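Local coordinates for single-strand DNA-binding protein (Agrobacterium tumefaciens, PDB 3BTP) that binds single-stranded but not double-stranded DNA whatever its sequence and mediates nuclear uptake of single-stranded T-DNA copies during plant transformation, at residues Asp170-Leu175 / Phe192-Glu197; Pro261-Lys266 / Ser275-Gly280; Ile305-Lys310 / Gly326-Arg331. All coordinates share one frame; numbering follows the deposited sequence.

The three contacts follow one another along the chain. Interactions 2 and 3, centres about 10 Å apart, share an antiparallel four-stranded sheet in which strands 263-266 and 304-308 are neighbours. Backbone pairs D262 O with K308 N and L264 O with K306 N probably hydrogen-bond segment 261-266 to strand 304-308. Interaction 2 ties strand 263-266 to the chain leaving strand 272-275 and interaction 3 lays helix 327-335 against strand 304-308, so both belong to one continuous unit. Interaction 1, between helix 186-206 and the loop and start of helix 173-177, lies in a separate helical part of the surface, its centre about 30 Å from that of interaction 3 and about 36 Å from that of interaction 2.

Interaction 1 (Asp170-Leu175 / Phe192-Glu197); sequences DLPEQL and FQYKLE. Unlike the reference sequence in segment 170-175: L171 (reference Ile).
Y194 reaches from helix 186-206 to L171 and P172, in the loop ahead of helix 173-177, and to L175 within that helix. Apolar contacts make up most of the interface. L175 brings a single methyl, CD1, to the ring carbon CD1 of Y194 at 3.2 Å, a tight approach, and the same methyl also lies near CG. On the other ortho carbon, CD2, the ring meets the CD2 methyl of L171 at 3.4 Å, the two side chains sliding past each other in opposite directions. Both methyls approach the ring obliquely. With CG anti to the backbone N (chi1 178°), Y194 extends away from its helix and places its phenol end beside the proline: CD of P172 is 3.5 Å from CZ of Y194.

A second apolar element comes from K195, the next residue along the helix. Its extended chain crosses L171 at about a right angle, with CG of K195 3.9 Å from CD2 of L171. The aliphatic part of the lysine thus serves the contact, while its ammonium turns to E167, with which it forms a salt bridge, and more weakly to the carbonyl of I169.

Polar groups approach the contact without forming a hydrogen bond across it. The hydroxyl OH of Y194 lies 3.4 Å from CG of P172, against the hydrocarbon of the pyrrolidine ring, and the carbonyl O of D170 comes within 3.6 Å of CE2 of Y194. D170 also packs on a polar side chain of another protein's chain, which brings the end of this interface close to a protein-protein boundary.

With no hydrogen bond across it, the interface depends mainly on van der Waals and apolar contact: one tyrosine ring and a lysine stem pack helix 186-206 against the loop and start of helix 173-177.

Interaction 2 (Pro261-Lys266 / Ser275-Gly280); sequences PDILIK and SYRFAG
The backbone N of R277 donates to OD2 of D262 at 2.8 Å, meeting the oxygen on its anti side, 17° out of the carboxylate plane. The other oxygen, OD1, belongs to a salt bridge with R244, so both oxygens are engaged, which should restrict rotation of the carboxylate. D262 CG stands anti to its own carbonyl carbon (chi1 -55°), which carries the acid across to the chain beyond S275. The Y276 ring lies beside it, with OD1 of D262 3.6 Å from CD1 of Y276 and the two planes nearly perpendicular.

P261 covers one face of that ring: its CB sits 4.0 Å from the centroid of the Y276 ring, almost on the normal, a CH-pi contact. Y241 stacks on Y276 as well.

Backbone bonds join I263 and S275 in both directions. I263 N donates to S275 O at 3.0 Å, and S275 N returns a bond of 3.1 Å to I263 O; beside this pair, CB of I263 touches CB of S275. Because D262 and I263 together face the single residue S275, the end of this antiparallel strand pair is a classic beta bulge.

Interaction 3 (Ile305-Lys310 / Gly326-Arg331); sequences IKLKSK and GSADIR
R331 runs from helix 327-335 to strand 304-308 and the residues that follow it, its CB directed toward the strand. CG lies 3.9 Å from O of K308. The next carbon, CD, comes to 3.3 Å from that same K308 O and also packs on CB of L307. A bend at chi3 (-56°) then turns the guanidinium toward O of L307 and CB of S309. NE stays near O of K308, CZ of R331 is 4.1 Å from CB of S309, which approaches the guanidinium obliquely, and NH1 gives a weak hydrogen bond of 3.3 Å to O of L307, which sits at the edge of the guanidinium, in its plane. The position of NH1 is less certain, so this bond carries little weight.

One turn earlier on the helix, A328 meets L307: CD2 of L307 is 4.0 Å from O of A328 and 4.3 Å from its CB. S309 OG hydrogen-bonds to an acidic side chain of another protein's chain and to OG of S311, and R331 packs on an apolar side chain of that other protein.

Over the short segments, strand and helix axes approach to 9.4 Å at 54°. F288 of helix 288-299 touches both L307 and A328, while L320 of helix 317-323 meets L307 and R331, so helix 327-335 meets strand 304-308 where side chains of helices 288-299 and 317-323 also touch both.

Interaction 1 (Asp170-Leu175 / Phe192-Glu197)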
# COMPACT_ATOMS: atom_id res chain seq x y z
N ASP A 170 12.05 -6.49 6.96
CA ASP A 170 11.53 -6.11 8.28
C ASP A 170 12.23 -6.93 9.38
O ASP A 170 12.70 -8.02 9.13
CB ASP A 170 10.01 -6.26 8.39
CG ASP A 170 9.59 -7.68 8.27
OD1 ASP A 170 10.15 -8.35 7.37
OD2 ASP A 170 8.73 -8.15 9.09
N LEU A 171 12.34 -6.36 10.57
CA LEU A 171 12.89 -7.15 11.68
C LEU A 171 11.80 -7.95 12.39
O LEU A 171 10.76 -7.39 12.78
CB LEU A 171 13.63 -6.25 12.70
CG LEU A 171 14.53 -5.32 11.85
CD1 LEU A 171 14.86 -4.16 12.71
CD2 LEU A 171 15.81 -6.00 11.31
N PRO A 172 12.07 -9.24 12.58
CA PRO A 172 11.30 -10.12 13.45
C PRO A 172 10.99 -9.46 14.78
O PRO A 172 11.88 -8.88 15.43
CB PRO A 172 12.23 -11.31 13.64
CG PRO A 172 12.89 -11.41 12.29
CD PRO A 172 13.16 -9.97 11.92
N GLU A 173 9.69 -9.47 15.09
CA GLU A 173 9.10 -9.26 16.43
C GLU A 173 10.01 -9.61 17.63
O GLU A 173 10.17 -8.81 18.53
CB GLU A 173 7.78 -10.08 16.53
CG GLU A 173 7.13 -10.14 17.95
CD GLU A 173 7.05 -8.75 18.61
OE1 GLU A 173 6.96 -7.74 17.85
OE2 GLU A 173 7.09 -8.67 19.88
N GLN A 174 10.59 -10.80 17.64
CA GLN A 174 11.33 -11.26 18.80
C GLN A 174 12.64 -10.53 18.90
O GLN A 174 13.01 -10.04 19.98
CB GLN A 174 11.55 -12.79 18.77
CG GLN A 174 10.26 -13.65 19.03
CD GLN A 174 9.27 -13.09 20.11
OE1 GLN A 174 9.48 -13.21 21.34
NE2 GLN A 174 8.16 -12.50 19.63
N LEU A 175 13.32 -10.44 17.76
CA LEU A 175 14.57 -9.72 17.62
C LEU A 175 14.37 -8.25 17.98
O LEU A 175 15.10 -7.72 18.79
CB LEU A 175 15.12 -9.89 16.21
CG LEU A 175 16.53 -9.51 15.79
CD1 LEU A 175 16.69 -9.99 14.36
CD2 LEU A 175 16.81 -8.00 15.86
N PHE A 192 20.88 -3.37 10.98
CA PHE A 192 21.64 -3.39 9.72
C PHE A 192 22.29 -4.78 9.41
O PHE A 192 22.18 -5.32 8.27
CB PHE A 192 22.67 -2.23 9.69
CG PHE A 192 23.53 -2.25 8.48
CD1 PHE A 192 23.05 -1.76 7.28
CD2 PHE A 192 24.82 -2.81 8.53
CE1 PHE A 192 23.85 -1.83 6.12
CE2 PHE A 192 25.60 -2.87 7.42
CZ PHE A 192 25.10 -2.34 6.20
N GLN A 193 22.88 -5.38 10.44
CA GLN A 193 23.55 -6.67 10.29
C GLN A 193 22.46 -7.68 10.03
O GLN A 193 22.63 -8.54 9.18
CB GLN A 193 24.42 -7.07 11.55
CG GLN A 193 25.72 -6.32 11.72
CD GLN A 193 26.56 -6.69 13.04
OE1 GLN A 193 26.01 -7.04 14.13
NE2 GLN A 193 27.90 -6.60 12.90
N TYR A 194 21.34 -7.58 10.74
CA TYR A 194 20.22 -8.50 10.41
C TYR A 194 19.75 -8.39 8.93
O TYR A 194 19.62 -9.41 8.22
CB TYR A 194 19.01 -8.33 11.35
CG TYR A 194 17.88 -9.27 10.91
CD1 TYR A 194 17.81 -10.59 11.37
CD2 TYR A 194 16.94 -8.86 9.93
CE1 TYR A 194 16.77 -11.48 10.95
CE2 TYR A 194 15.90 -9.73 9.48
CZ TYR A 194 15.84 -11.03 9.98
OH TYR A 194 14.84 -11.87 9.53
N LYS A 195 19.45 -7.17 8.48
CA LYS A 195 19.01 -6.97 7.06
C LYS A 195 20.12 -7.33 6.04
O LYS A 195 19.82 -7.85 4.96
CB LYS A 195 18.46 -5.54 6.85
CG LYS A 195 17.25 -5.16 7.73
CD LYS A 195 16.67 -3.80 7.35
CE LYS A 195 15.72 -3.34 8.36
NZ LYS A 195 14.78 -2.30 7.83
N LEU A 196 21.38 -7.02 6.37
CA LEU A 196 22.56 -7.38 5.52
C LEU A 196 22.62 -8.87 5.22
O LEU A 196 22.88 -9.26 4.06
CB LEU A 196 23.89 -6.87 6.14
CG LEU A 196 25.19 -7.02 5.33
CD1 LEU A 196 25.14 -6.15 4.03
CD2 LEU A 196 26.49 -6.73 6.15
N GLU A 197 22.29 -9.73 6.19
CA GLU A 197 22.32 -11.17 5.89
C GLU A 197 21.17 -11.65 5.03
O GLU A 197 21.32 -12.49 4.22
CB GLU A 197 22.35 -12.00 7.15
CG GLU A 197 22.84 -11.32 8.35
CD GLU A 197 23.29 -12.34 9.38
OE1 GLU A 197 22.40 -13.13 9.86
OE2 GLU A 197 24.54 -12.39 9.63

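Interaction 2 (Pro261-Lys266 / Ser275-Gly280)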
# COMPACT_ATOMS: atom_id res chain seq x y z
N PRO A 261 11.76 7.26 -14.85
CA PRO A 261 10.54 7.88 -15.39
C PRO A 261 9.31 7.52 -14.55
O PRO A 261 9.40 6.73 -13.59
CB PRO A 261 10.42 7.32 -16.83
CG PRO A 261 11.58 6.46 -17.05
CD PRO A 261 12.20 6.12 -15.66
N ASP A 262 8.20 8.16 -14.89
CA ASP A 262 6.97 8.11 -14.17
C ASP A 262 6.37 6.68 -14.28
O ASP A 262 5.77 6.17 -13.33
CB ASP A 262 5.99 9.08 -14.86
CG ASP A 262 6.54 10.54 -14.99
OD1 ASP A 262 7.41 10.94 -14.21
OD2 ASP A 262 6.07 11.32 -15.88
N ILE A 263 6.49 6.08 -15.47
CA ILE A 263 5.65 4.95 -15.88
C ILE A 263 6.60 3.88 -16.35
O ILE A 263 7.49 4.14 -17.12
CB ILE A 263 4.65 5.31 -16.98
CG1 ILE A 263 3.59 6.33 -16.49
CG2 ILE A 263 3.98 4.09 -17.51
CD1 ILE A 263 2.85 7.05 -17.59
N LEU A 264 6.41 2.67 -15.84
CA LEU A 264 7.06 1.45 -16.37
C LEU A 264 6.00 0.45 -16.86
O LEU A 264 5.16 0.01 -16.10
CB LEU A 264 7.92 0.81 -15.24
CG LEU A 264 8.90 -0.37 -15.51
CD1 LEU A 264 9.74 -0.61 -14.23
CD2 LEU A 264 8.19 -1.65 -15.85
N ILE A 265 6.08 0.03 -18.12
CA ILE A 265 5.16 -0.95 -18.68
C ILE A 265 5.97 -2.23 -18.82
O ILE A 265 7.05 -2.23 -19.35
CB ILE A 265 4.72 -0.53 -20.13
CG1 ILE A 265 4.28 0.96 -20.21
CG2 ILE A 265 3.74 -1.59 -20.83
CD1 ILE A 265 3.01 1.27 -19.53
N LYS A 266 5.45 -3.34 -18.35
CA LYS A 266 6.16 -4.59 -18.52
C LYS A 266 5.23 -5.53 -19.28
O LYS A 266 4.24 -6.00 -18.70
CB LYS A 266 6.52 -5.19 -17.17
CG LYS A 266 7.34 -6.51 -17.32
CD LYS A 266 8.12 -6.90 -16.02
CE LYS A 266 7.25 -7.51 -15.02
NZ LYS A 266 6.33 -8.68 -15.42
N SER A 275 8.02 5.56 -19.78
CA SER A 275 7.30 6.73 -20.23
C SER A 275 7.32 7.87 -19.18
O SER A 275 7.31 7.62 -17.95
CB SER A 275 5.88 6.29 -20.52
OG SER A 275 5.36 7.08 -21.56
N TYR A 276 7.39 9.10 -19.69
CA TYR A 276 7.13 10.34 -18.92
C TYR A 276 5.79 10.99 -19.35
O TYR A 276 5.52 11.05 -20.51
CB TYR A 276 8.21 11.35 -19.19
CG TYR A 276 9.45 11.25 -18.39
CD1 TYR A 276 9.46 11.70 -17.05
CD2 TYR A 276 10.65 10.78 -18.97
CE1 TYR A 276 10.65 11.66 -16.28
CE2 TYR A 276 11.84 10.75 -18.20
CZ TYR A 276 11.81 11.18 -16.86
OH TYR A 276 12.96 11.13 -16.08
N ARG A 277 4.97 11.45 -18.40
CA ARG A 277 3.88 12.36 -18.65
C ARG A 277 4.45 13.78 -18.85
O ARG A 277 5.57 14.10 -18.40
CB ARG A 277 2.86 12.34 -17.48
CG ARG A 277 1.73 11.25 -17.54
CD ARG A 277 0.48 11.51 -16.58
NE ARG A 277 -0.72 12.20 -17.16
CZ ARG A 277 -0.83 12.37 -18.45
NH1 ARG A 277 0.11 11.85 -19.19
NH2 ARG A 277 -1.87 12.94 -19.01
N PHE A 278 3.69 14.63 -19.54
CA PHE A 278 3.92 16.10 -19.50
C PHE A 278 2.60 16.86 -19.60
O PHE A 278 1.63 16.32 -20.17
CB PHE A 278 5.00 16.62 -20.51
CG PHE A 278 4.79 16.16 -21.95
CD1 PHE A 278 4.16 17.01 -22.89
CD2 PHE A 278 5.22 14.89 -22.37
CE1 PHE A 278 3.93 16.59 -24.20
CE2 PHE A 278 5.02 14.46 -23.69
CZ PHE A 278 4.36 15.32 -24.60
N ALA A 279 2.55 18.05 -19.00
CA ALA A 279 1.41 18.99 -19.16
C ALA A 279 1.05 19.10 -20.61
O ALA A 279 1.92 19.45 -21.45
CB ALA A 279 1.75 20.39 -18.60
N GLY A 280 -0.20 18.74 -20.91
CA GLY A 280 -0.77 18.76 -22.24
C GLY A 280 -0.30 17.67 -23.18
O GLY A 280 -0.19 17.92 -24.38

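Interaction 3 (Ile305-Lys310 / Gly326-Arg331)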
# COMPACT_ATOMS: atom_id res chain seq x y z
N ILE A 305 1.49 -2.39 -15.36
CA ILE A 305 1.86 -0.99 -15.39
C ILE A 305 2.24 -0.58 -14.00
O ILE A 305 1.46 -0.76 -13.10
CB ILE A 305 0.66 -0.04 -15.86
CG1 ILE A 305 0.10 -0.47 -17.24
CG2 ILE A 305 1.15 1.43 -15.89
CD1 ILE A 305 -1.24 0.16 -17.53
N LYS A 306 3.44 -0.00 -13.86
CA LYS A 306 3.95 0.60 -12.63
C LYS A 306 4.02 2.10 -12.75
O LYS A 306 4.47 2.66 -13.76
CB LYS A 306 5.39 0.14 -12.33
CG LYS A 306 5.61 -1.27 -12.70
CD LYS A 306 4.65 -2.27 -11.98
CE LYS A 306 4.94 -3.71 -12.55
NZ LYS A 306 4.23 -4.81 -11.81
N LEU A 307 3.64 2.70 -11.65
CA LEU A 307 3.60 4.15 -11.50
C LEU A 307 4.55 4.51 -10.33
O LEU A 307 4.44 3.99 -9.22
CB LEU A 307 2.16 4.53 -11.25
CG LEU A 307 1.15 4.78 -12.37
CD1 LEU A 307 1.60 4.56 -13.76
CD2 LEU A 307 -0.09 4.04 -12.10
N LYS A 308 5.50 5.37 -10.64
CA LYS A 308 6.52 5.78 -9.71
C LYS A 308 6.07 6.65 -8.55
O LYS A 308 5.29 7.59 -8.70
CB LYS A 308 7.58 6.56 -10.45
CG LYS A 308 8.77 6.61 -9.60
CD LYS A 308 9.99 7.09 -10.31
CE LYS A 308 10.39 8.40 -9.70
NZ LYS A 308 11.91 8.29 -9.62
N SER A 309 6.61 6.32 -7.40
CA SER A 309 6.40 7.07 -6.21
C SER A 309 7.52 8.13 -6.10
O SER A 309 8.60 7.99 -6.73
CB SER A 309 6.37 6.04 -5.04
OG SER A 309 6.54 6.66 -3.81
N LYS A 310 7.31 9.21 -5.36
CA LYS A 310 8.44 10.17 -5.09
C LYS A 310 9.67 9.56 -4.46
O LYS A 310 10.78 10.12 -4.55
CB LYS A 310 7.99 11.35 -4.23
CG LYS A 310 7.02 12.23 -5.02
CD LYS A 310 6.17 13.07 -4.09
CE LYS A 310 4.81 13.28 -4.78
NZ LYS A 310 4.95 14.40 -5.79
N GLY A 326 -9.16 4.69 -7.42
CA GLY A 326 -8.77 5.96 -8.02
C GLY A 326 -7.37 6.50 -7.72
O GLY A 326 -6.96 7.51 -8.33
N SER A 327 -6.63 5.84 -6.82
CA SER A 327 -5.18 6.16 -6.52
C SER A 327 -4.25 6.10 -7.71
O SER A 327 -3.28 6.85 -7.78
CB SER A 327 -4.60 5.05 -5.60
OG SER A 327 -5.06 5.17 -4.33
N ALA A 328 -4.47 5.10 -8.57
CA ALA A 328 -3.65 4.93 -9.76
C ALA A 328 -3.82 6.17 -10.63
O ALA A 328 -2.84 6.74 -11.16
CB ALA A 328 -4.05 3.58 -10.54
N ASP A 329 -5.08 6.60 -10.74
CA ASP A 329 -5.46 7.79 -11.55
C ASP A 329 -4.94 9.07 -10.94
O ASP A 329 -4.44 9.93 -11.63
CB ASP A 329 -7.00 7.84 -11.83
CG ASP A 329 -7.41 9.10 -12.67
OD1 ASP A 329 -6.79 9.36 -13.75
OD2 ASP A 329 -8.33 9.83 -12.24
N ILE A 330 -5.04 9.19 -9.62
CA ILE A 330 -4.45 10.34 -8.91
C ILE A 330 -2.96 10.45 -9.14
O ILE A 330 -2.45 11.53 -9.46
CB ILE A 330 -4.65 10.22 -7.41
CG1 ILE A 330 -6.15 10.21 -7.10
CG2 ILE A 330 -3.87 11.39 -6.68
CD1 ILE A 330 -6.46 10.23 -5.60
N ARG A 331 -2.24 9.34 -9.00
CA ARG A 331 -0.80 9.35 -9.28
C ARG A 331 -0.53 9.66 -10.74
O ARG A 331 0.35 10.47 -11.03
CB ARG A 331 -0.12 8.02 -8.84
CG ARG A 331 1.41 8.05 -8.98
CD ARG A 331 2.11 6.91 -8.26
NE ARG A 331 1.77 6.85 -6.83
CZ ARG A 331 2.37 6.02 -5.95
NH1 ARG A 331 3.35 5.18 -6.34
NH2 ARG A 331 1.99 6.04 -4.70